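Local coordinates for tannase (Lactobacillus plantarum, PDB 3WA7), which hydrolyses galloyl ester bonds of tannins to release gallic acid and belongs to the alpha/beta-hydrolase fold enzymes, at residues His315-Phe320 with Lys337-Met342; Ile24-Ala29 with Asn46-Ala51. One frame throughout, in Å; residues are numbered along the deposited sequence.

Contact 1: residues His315-Phe320 with Lys337-Met342; sequences HKYAGF and KSLTRM
Tyr317 and Ala318 meet Ser338 and Leu339 at the C-terminal end of helix 332-339. The tyrosine side chain can be traced outward along the helix surface. Its CB lies 3.7 Å from Ser338 OG. The same hydroxyl then sits at the rim of the ring, close to its plane and 3.8 Å from Tyr317 CD2. One atom further on, Tyr317 CE2 reaches Leu339 CD1 at 3.7 Å, with the two side chains passing at a slant. Lys316 CG rests over one face of the ring toward its rim, 4.0 Å above the plane. At the tip, Tyr317 OH hydrogen-bonds to one carboxylate oxygen of Asp448, while the other oxygen forms a salt bridge with Lys316 NZ, so that a single carboxylate serves two neighbouring side chains.

The polar link between the segments is a nearly straight hydrogen bond from Ala318 N to Ser338 OG, 3.1 Å long with an angle of 162° at the hydrogen. With OG turned opposite its own backbone N (chi1 -176°), the serine hydroxyl extends to the loop and accepts its N-H, while Ser338 CB packs against Ala318 CB at 4.1 Å.

The helix ends directly after Leu339, where Thr340 takes a positive phi (84°) and the chain turns off toward strand 225-232. The Tyr317 ring also meets Tyr335 of the same helix edge-to-face and touches Ala418. This surface contact thus joins the loop between helix 291-309 and strand 320-323 to helix 332-339, which follows the small antiparallel pair 320-323 and 326-330.

Contact 2: residues Ile24-Ala29 with Asn46-Ala51; sequences IQYYAA and NVFVPA
The Tyr27 ring turns its edge to Ala51: Ala51 CA lies in the ring plane, 3.9 Å from Tyr27 CD1, and Ala51 CB approaches Tyr27 CE1. On the other side of the sheet, Tyr26 and Phe48 lie side by side and point the same way, with Tyr26 CE1 3.9 Å from Phe48 CD2. The Tyr26 ring receives Ile24 O in plane at its edge; with CG placed between the backbone N and the carbonyl carbon (chi1 64°), this ring stands beside Phe48. Ala28 CB sits obliquely against Phe48, 3.6 Å from CD2.

Between these two sets of side chains runs an antiparallel ladder. The hydrogen-bonded pairs Tyr27-Val49 and Ala29-Val47 each exchange two bonds, among them Tyr27 N to Val49 O at 2.7 Å. Beyond the non-hydrogen-bonded pair Tyr26-Pro50, Ala51 N bonds to Gln25 O at 3.0 Å, the donor lifted 41° out of the carbonyl plane.

The two strands form a beta hairpin within the large mixed sheet, strand 22-33 bordered on its far side by strand 13-19 and strand 44-50 by strand 107-111. Leu102 of helix 95-103 packs on Tyr26, Phe48 and Pro50.

Contact 2 comes first along the chain and closes before contact 1 opens. Their centres are 44 Å apart and their nearest atoms about 28 Å, so the two do not touch. Contact 2 belongs to the antiparallel, N-terminal side of the nine-stranded sheet of the alpha/beta-hydrolase fold. Contact 1 lies outside that sheet, in the chain between strands 199-203 and 410-414, which are neighbours within it. Ser163, His451 and Asp419 have the geometry of a Ser-His-Asp triad, probably the catalytic one; Leu339 of contact 1 lies near it without touching. Contact 2 thus lies within the main sheet, near its edge strand 13-19, and contact 1 within a long insertion between two of its strands.

Contact 1: residues His315-Phe320 with Lys337-Met342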
ATOM      1  N   HIS A 315     -10.019   5.647  26.597  1.00 10.46           N
ATOM      2  CA  HIS A 315     -10.400   7.014  26.933  1.00 11.60           C
ATOM      3  C   HIS A 315      -9.196   7.845  26.510  1.00 11.56           C
ATOM      4  O   HIS A 315      -8.270   8.067  27.290  1.00 12.75           O
ATOM      5  CB  HIS A 315     -10.653   7.158  28.438  1.00 11.22           C
ATOM      6  CG  HIS A 315     -11.033   8.545  28.862  1.00 10.63           C
ATOM      7  ND1 HIS A 315     -10.132   9.589  28.889  1.00 11.60           N
ATOM      8  CD2 HIS A 315     -12.213   9.059  29.282  1.00 12.89           C
ATOM      9  CE1 HIS A 315     -10.740  10.684  29.309  1.00 11.33           C
ATOM     10  NE2 HIS A 315     -12.004  10.390  29.556  1.00 12.62           N
ATOM     11  N   LYS A 316      -9.204   8.271  25.253  1.00 10.59           N
ATOM     12  CA  LYS A 316      -8.120   9.058  24.688  1.00  9.63           C
ATOM     13  C   LYS A 316      -8.731  10.027  23.684  1.00 10.55           C
ATOM     14  O   LYS A 316      -8.530  11.239  23.777  1.00 12.34           O
ATOM     15  CB  LYS A 316      -7.115   8.129  23.998  1.00 11.48           C
ATOM     16  CG  LYS A 316      -5.885   8.832  23.458  1.00 10.12           C
ATOM     17  CD  LYS A 316      -4.839   7.833  22.980  1.00 11.75           C
ATOM     18  CE  LYS A 316      -3.635   8.550  22.395  1.00 12.06           C
ATOM     19  NZ  LYS A 316      -2.570   7.599  21.973  1.00 12.58           N
ATOM     20  N   TYR A 317      -9.477   9.483  22.727  1.00  8.72           N
ATOM     21  CA  TYR A 317     -10.148  10.302  21.724  1.00  7.85           C
ATOM     22  C   TYR A 317     -11.603  10.439  22.145  1.00  7.96           C
ATOM     23  O   TYR A 317     -12.180   9.516  22.723  1.00  7.24           O
ATOM     24  CB  TYR A 317     -10.094   9.653  20.337  1.00  8.75           C
ATOM     25  CG  TYR A 317      -8.702   9.364  19.843  1.00  9.53           C
ATOM     26  CD1 TYR A 317      -8.105   8.125  20.073  1.00 11.91           C
ATOM     27  CD2 TYR A 317      -7.969  10.336  19.166  1.00 10.80           C
ATOM     28  CE1 TYR A 317      -6.812   7.859  19.639  1.00 11.99           C
ATOM     29  CE2 TYR A 317      -6.674  10.082  18.729  1.00 13.53           C
ATOM     30  CZ  TYR A 317      -6.103   8.843  18.968  1.00 13.12           C
ATOM     31  OH  TYR A 317      -4.821   8.588  18.540  1.00 14.88           O
ATOM     32  N   ALA A 318     -12.195  11.588  21.847  1.00  7.88           N
ATOM     33  CA  ALA A 318     -13.583  11.843  22.208  1.00  8.65           C
ATOM     34  C   ALA A 318     -14.562  11.135  21.273  1.00  9.44           C
ATOM     35  O   ALA A 318     -14.181  10.666  20.196  1.00  8.79           O
ATOM     36  CB  ALA A 318     -13.847  13.345  22.185  1.00 11.01           C
ATOM     37  N   GLY A 319     -15.818  11.043  21.706  1.00  8.45           N
ATOM     38  CA  GLY A 319     -16.845  10.448  20.869  1.00  8.87           C
ATOM     39  C   GLY A 319     -17.497   9.133  21.252  1.00  8.13           C
ATOM     40  O   GLY A 319     -18.670   8.922  20.943  1.00  8.26           O
ATOM     41  N   PHE A 320     -16.766   8.248  21.920  1.00  8.50           N
ATOM     42  CA  PHE A 320     -17.327   6.949  22.269  1.00  7.85           C
ATOM     43  C   PHE A 320     -18.219   6.893  23.500  1.00 10.32           C
ATOM     44  O   PHE A 320     -18.086   7.685  24.433  1.00 10.74           O
ATOM     45  CB  PHE A 320     -16.210   5.909  22.417  1.00  8.35           C
ATOM     46  CG  PHE A 320     -15.437   5.663  21.153  1.00  7.83           C
ATOM     47  CD1 PHE A 320     -14.327   6.444  20.835  1.00  8.95           C
ATOM     48  CD2 PHE A 320     -15.829   4.664  20.268  1.00  8.58           C
ATOM     49  CE1 PHE A 320     -13.618   6.230  19.651  1.00  8.77           C
ATOM     50  CE2 PHE A 320     -15.127   4.442  19.080  1.00  7.73           C
ATOM     51  CZ  PHE A 320     -14.019   5.227  18.773  1.00  6.84           C
ATOM     52  N   LYS A 337     -12.732  15.057  14.948  1.00  8.66           N
ATOM     53  CA  LYS A 337     -12.204  16.336  15.407  1.00  9.75           C
ATOM     54  C   LYS A 337     -11.098  16.078  16.429  1.00 10.19           C
ATOM     55  O   LYS A 337     -10.084  16.779  16.463  1.00 10.11           O
ATOM     56  CB  LYS A 337     -13.321  17.171  16.043  1.00 11.79           C
ATOM     57  CG  LYS A 337     -12.865  18.518  16.580  1.00 15.26           C
ATOM     58  CD  LYS A 337     -14.037  19.301  17.161  1.00 18.10           C
ATOM     59  CE  LYS A 337     -13.582  20.641  17.718  1.00 21.45           C
ATOM     60  NZ  LYS A 337     -14.709  21.397  18.343  1.00 23.64           N
ATOM     61  N   SER A 338     -11.305  15.059  17.256  1.00  9.12           N
ATOM     62  CA  SER A 338     -10.345  14.683  18.287  1.00 10.19           C
ATOM     63  C   SER A 338      -9.077  14.115  17.649  1.00  9.19           C
ATOM     64  O   SER A 338      -7.965  14.413  18.075  1.00  9.96           O
ATOM     65  CB  SER A 338     -10.976  13.645  19.226  1.00 11.52           C
ATOM     66  OG  SER A 338     -10.110  13.317  20.296  1.00 12.71           O
ATOM     67  N   LEU A 339      -9.258  13.304  16.612  1.00  9.32           N
ATOM     68  CA  LEU A 339      -8.140  12.689  15.903  1.00  8.08           C
ATOM     69  C   LEU A 339      -7.313  13.731  15.143  1.00  8.42           C
ATOM     70  O   LEU A 339      -6.085  13.627  15.063  1.00  7.55           O
ATOM     71  CB  LEU A 339      -8.676  11.643  14.925  1.00  8.93           C
ATOM     72  CG  LEU A 339      -7.643  10.881  14.097  1.00  9.26           C
ATOM     73  CD1 LEU A 339      -6.654  10.171  15.018  1.00 10.03           C
ATOM     74  CD2 LEU A 339      -8.364   9.886  13.204  1.00 12.12           C
ATOM     75  N   THR A 340      -8.021  14.718  14.597  1.00  8.01           N
ATOM     76  CA  THR A 340      -7.489  15.843  13.817  1.00  7.82           C
ATOM     77  C   THR A 340      -7.239  15.571  12.336  1.00  6.75           C
ATOM     78  O   THR A 340      -6.932  14.448  11.915  1.00  6.41           O
ATOM     79  CB  THR A 340      -6.173  16.444  14.410  1.00  8.84           C
ATOM     80  OG1 THR A 340      -5.060  15.594  14.107  1.00  8.53           O
ATOM     81  CG2 THR A 340      -6.293  16.625  15.920  1.00 10.32           C
ATOM     82  N   ARG A 341      -7.398  16.629  11.550  1.00  6.72           N
ATOM     83  CA  ARG A 341      -7.174  16.594  10.113  1.00  7.04           C
ATOM     84  C   ARG A 341      -5.674  16.748   9.890  1.00  6.35           C
ATOM     85  O   ARG A 341      -5.023  17.552  10.555  1.00  7.44           O
ATOM     86  CB  ARG A 341      -7.921  17.755   9.445  1.00  7.36           C
ATOM     87  CG  ARG A 341      -7.498  18.037   8.007  1.00  9.11           C
ATOM     88  CD  ARG A 341      -7.961  19.420   7.560  1.00  9.27           C
ATOM     89  NE  ARG A 341      -9.368  19.460   7.169  1.00  9.91           N
ATOM     90  CZ  ARG A 341      -9.823  19.117   5.966  1.00  8.22           C
ATOM     91  NH1 ARG A 341      -8.983  18.705   5.025  1.00  7.45           N
ATOM     92  NH2 ARG A 341     -11.120  19.196   5.700  1.00  8.04           N
HETATM   93  N   MSE A 342      -5.131  15.984   8.951  1.00  5.79           N
HETATM   94  CA  MSE A 342      -3.707  16.044   8.655  1.00  6.41           C
HETATM   95  C   MSE A 342      -3.400  16.914   7.443  1.00  7.16           C
HETATM   96  O   MSE A 342      -2.580  17.828   7.513  1.00  8.48           O
HETATM   97  CB  MSE A 342      -3.171  14.636   8.400  1.00  8.11           C
HETATM   98  CG  MSE A 342      -1.690  14.584   8.098  1.00  9.93           C
HETATM   99 SE   MSE A 342      -1.168  12.847   7.457  1.00 15.49          SE
HETATM  100  CE  MSE A 342       0.405  13.361   6.468  1.00 13.86           C
TER

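Contact 2: residues Ile24-Ala29 with Asn46-Ala51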
ATOM      1  N   ILE A  24      19.344 -17.036  13.222  1.00 19.26           N
ATOM      2  CA  ILE A  24      18.573 -17.395  12.037  1.00 17.03           C
ATOM      3  C   ILE A  24      19.539 -17.567  10.869  1.00 14.98           C
ATOM      4  O   ILE A  24      20.159 -16.602  10.417  1.00 13.13           O
ATOM      5  CB  ILE A  24      17.541 -16.306  11.685  1.00 17.02           C
ATOM      6  CG1 ILE A  24      16.581 -16.102  12.860  1.00 18.84           C
ATOM      7  CG2 ILE A  24      16.764 -16.704  10.437  1.00 17.19           C
ATOM      8  CD1 ILE A  24      15.847 -17.363  13.279  1.00 21.99           C
ATOM      9  N   GLN A  25      19.672 -18.801  10.393  1.00 13.76           N
ATOM     10  CA  GLN A  25      20.569 -19.116   9.287  1.00 12.03           C
ATOM     11  C   GLN A  25      19.844 -18.995   7.951  1.00 10.77           C
ATOM     12  O   GLN A  25      18.755 -19.537   7.775  1.00  9.37           O
ATOM     13  CB  GLN A  25      21.108 -20.541   9.427  1.00 13.07           C
ATOM     14  CG  GLN A  25      21.949 -20.801  10.670  1.00 16.82           C
ATOM     15  CD  GLN A  25      23.342 -20.207  10.584  1.00 18.09           C
ATOM     16  OE1 GLN A  25      23.777 -19.754   9.524  1.00 19.18           O
ATOM     17  NE2 GLN A  25      24.057 -20.222  11.704  1.00 20.06           N
ATOM     18  N   TYR A  26      20.454 -18.287   7.009  1.00  8.99           N
ATOM     19  CA  TYR A  26      19.852 -18.123   5.697  1.00  7.98           C
ATOM     20  C   TYR A  26      20.921 -17.900   4.639  1.00  8.51           C
ATOM     21  O   TYR A  26      22.109 -17.789   4.952  1.00  9.54           O
ATOM     22  CB  TYR A  26      18.864 -16.949   5.709  1.00  7.98           C
ATOM     23  CG  TYR A  26      19.486 -15.596   5.984  1.00  7.98           C
ATOM     24  CD1 TYR A  26      19.768 -14.710   4.944  1.00 10.21           C
ATOM     25  CD2 TYR A  26      19.777 -15.195   7.287  1.00 10.01           C
ATOM     26  CE1 TYR A  26      20.321 -13.452   5.196  1.00  9.85           C
ATOM     27  CE2 TYR A  26      20.330 -13.940   7.548  1.00  9.34           C
ATOM     28  CZ  TYR A  26      20.598 -13.075   6.499  1.00 11.13           C
ATOM     29  OH  TYR A  26      21.141 -11.834   6.760  1.00 13.24           O
ATOM     30  N   TYR A  27      20.494 -17.867   3.383  1.00  7.52           N
ATOM     31  CA  TYR A  27      21.401 -17.628   2.273  1.00  7.80           C
ATOM     32  C   TYR A  27      20.910 -16.395   1.543  1.00  8.39           C
ATOM     33  O   TYR A  27      19.711 -16.129   1.513  1.00  8.68           O
ATOM     34  CB  TYR A  27      21.429 -18.822   1.320  1.00  9.25           C
ATOM     35  CG  TYR A  27      22.308 -19.951   1.798  1.00 10.33           C
ATOM     36  CD1 TYR A  27      21.929 -20.753   2.875  1.00 12.23           C
ATOM     37  CD2 TYR A  27      23.531 -20.208   1.181  1.00 11.16           C
ATOM     38  CE1 TYR A  27      22.750 -21.790   3.324  1.00 13.67           C
ATOM     39  CE2 TYR A  27      24.357 -21.239   1.621  1.00 14.35           C
ATOM     40  CZ  TYR A  27      23.961 -22.025   2.691  1.00 15.04           C
ATOM     41  OH  TYR A  27      24.783 -23.045   3.116  1.00 17.11           O
ATOM     42  N   ALA A  28      21.836 -15.647   0.955  1.00  8.67           N
ATOM     43  CA  ALA A  28      21.478 -14.425   0.252  1.00  9.44           C
ATOM     44  C   ALA A  28      22.131 -14.296  -1.119  1.00  9.31           C
ATOM     45  O   ALA A  28      23.278 -14.695  -1.317  1.00  8.70           O
ATOM     46  CB  ALA A  28      21.850 -13.219   1.109  1.00 10.17           C
ATOM     47  N   ALA A  29      21.375 -13.746  -2.063  1.00  9.12           N
ATOM     48  CA  ALA A  29      21.847 -13.496  -3.422  1.00 10.57           C
ATOM     49  C   ALA A  29      21.364 -12.075  -3.655  1.00 11.29           C
ATOM     50  O   ALA A  29      20.159 -11.831  -3.720  1.00 11.12           O
ATOM     51  CB  ALA A  29      21.199 -14.456  -4.410  1.00 10.84           C
ATOM     52  N   ASN A  46      16.929  -8.645  -4.320  1.00  7.13           N
ATOM     53  CA  ASN A  46      17.700  -9.482  -3.413  1.00  8.02           C
ATOM     54  C   ASN A  46      16.865 -10.704  -3.060  1.00  7.87           C
ATOM     55  O   ASN A  46      15.650 -10.606  -2.883  1.00  9.09           O
ATOM     56  CB  ASN A  46      18.043  -8.735  -2.120  1.00  7.77           C
ATOM     57  CG  ASN A  46      18.909  -7.519  -2.354  1.00  9.07           C
ATOM     58  OD1 ASN A  46      19.712  -7.479  -3.286  1.00  9.35           O
ATOM     59  ND2 ASN A  46      18.772  -6.523  -1.484  1.00  8.58           N
ATOM     60  N   VAL A  47      17.528 -11.851  -2.950  1.00  6.53           N
ATOM     61  CA  VAL A  47      16.862 -13.103  -2.617  1.00  6.66           C
ATOM     62  C   VAL A  47      17.408 -13.649  -1.300  1.00  7.48           C
ATOM     63  O   VAL A  47      18.620 -13.759  -1.125  1.00  7.85           O
ATOM     64  CB  VAL A  47      17.097 -14.158  -3.716  1.00  5.68           C
ATOM     65  CG1 VAL A  47      16.412 -15.463  -3.348  1.00  5.90           C
ATOM     66  CG2 VAL A  47      16.575 -13.641  -5.044  1.00  4.52           C
ATOM     67  N   PHE A  48      16.509 -13.984  -0.378  1.00  5.97           N
ATOM     68  CA  PHE A  48      16.909 -14.527   0.915  1.00  6.59           C
ATOM     69  C   PHE A  48      16.179 -15.843   1.147  1.00  6.44           C
ATOM     70  O   PHE A  48      14.956 -15.922   1.025  1.00  5.83           O
ATOM     71  CB  PHE A  48      16.612 -13.519   2.022  1.00  6.61           C
ATOM     72  CG  PHE A  48      17.237 -12.179   1.776  1.00  5.94           C
ATOM     73  CD1 PHE A  48      16.482 -11.129   1.266  1.00  4.69           C
ATOM     74  CD2 PHE A  48      18.597 -11.987   1.995  1.00  5.76           C
ATOM     75  CE1 PHE A  48      17.074  -9.903   0.972  1.00  6.83           C
ATOM     76  CE2 PHE A  48      19.201 -10.762   1.704  1.00  5.54           C
ATOM     77  CZ  PHE A  48      18.435  -9.718   1.190  1.00  4.70           C
ATOM     78  N   VAL A  49      16.947 -16.873   1.487  1.00  6.39           N
ATOM     79  CA  VAL A  49      16.399 -18.208   1.671  1.00  5.28           C
ATOM     80  C   VAL A  49      16.795 -18.873   2.983  1.00  6.29           C
ATOM     81  O   VAL A  49      17.967 -18.873   3.352  1.00  7.04           O
ATOM     82  CB  VAL A  49      16.875 -19.130   0.520  1.00  6.87           C
ATOM     83  CG1 VAL A  49      16.225 -20.500   0.635  1.00  8.46           C
ATOM     84  CG2 VAL A  49      16.567 -18.488  -0.830  1.00  7.50           C
ATOM     85  N   PRO A  50      15.816 -19.440   3.709  1.00  5.91           N
ATOM     86  CA  PRO A  50      16.144 -20.110   4.972  1.00  6.52           C
ATOM     87  C   PRO A  50      17.168 -21.201   4.655  1.00  6.54           C
ATOM     88  O   PRO A  50      17.021 -21.923   3.670  1.00  5.91           O
ATOM     89  CB  PRO A  50      14.800 -20.683   5.411  1.00  6.13           C
ATOM     90  CG  PRO A  50      13.829 -19.630   4.914  1.00  7.69           C
ATOM     91  CD  PRO A  50      14.357 -19.360   3.517  1.00  5.89           C
ATOM     92  N   ALA A  51      18.196 -21.319   5.488  1.00  6.65           N
ATOM     93  CA  ALA A  51      19.251 -22.302   5.263  1.00  7.30           C
ATOM     94  C   ALA A  51      18.747 -23.728   5.043  1.00  6.78           C
ATOM     95  O   ALA A  51      19.337 -24.488   4.274  1.00  6.76           O
ATOM     96  CB  ALA A  51      20.240 -22.275   6.430  1.00  7.23           C
TER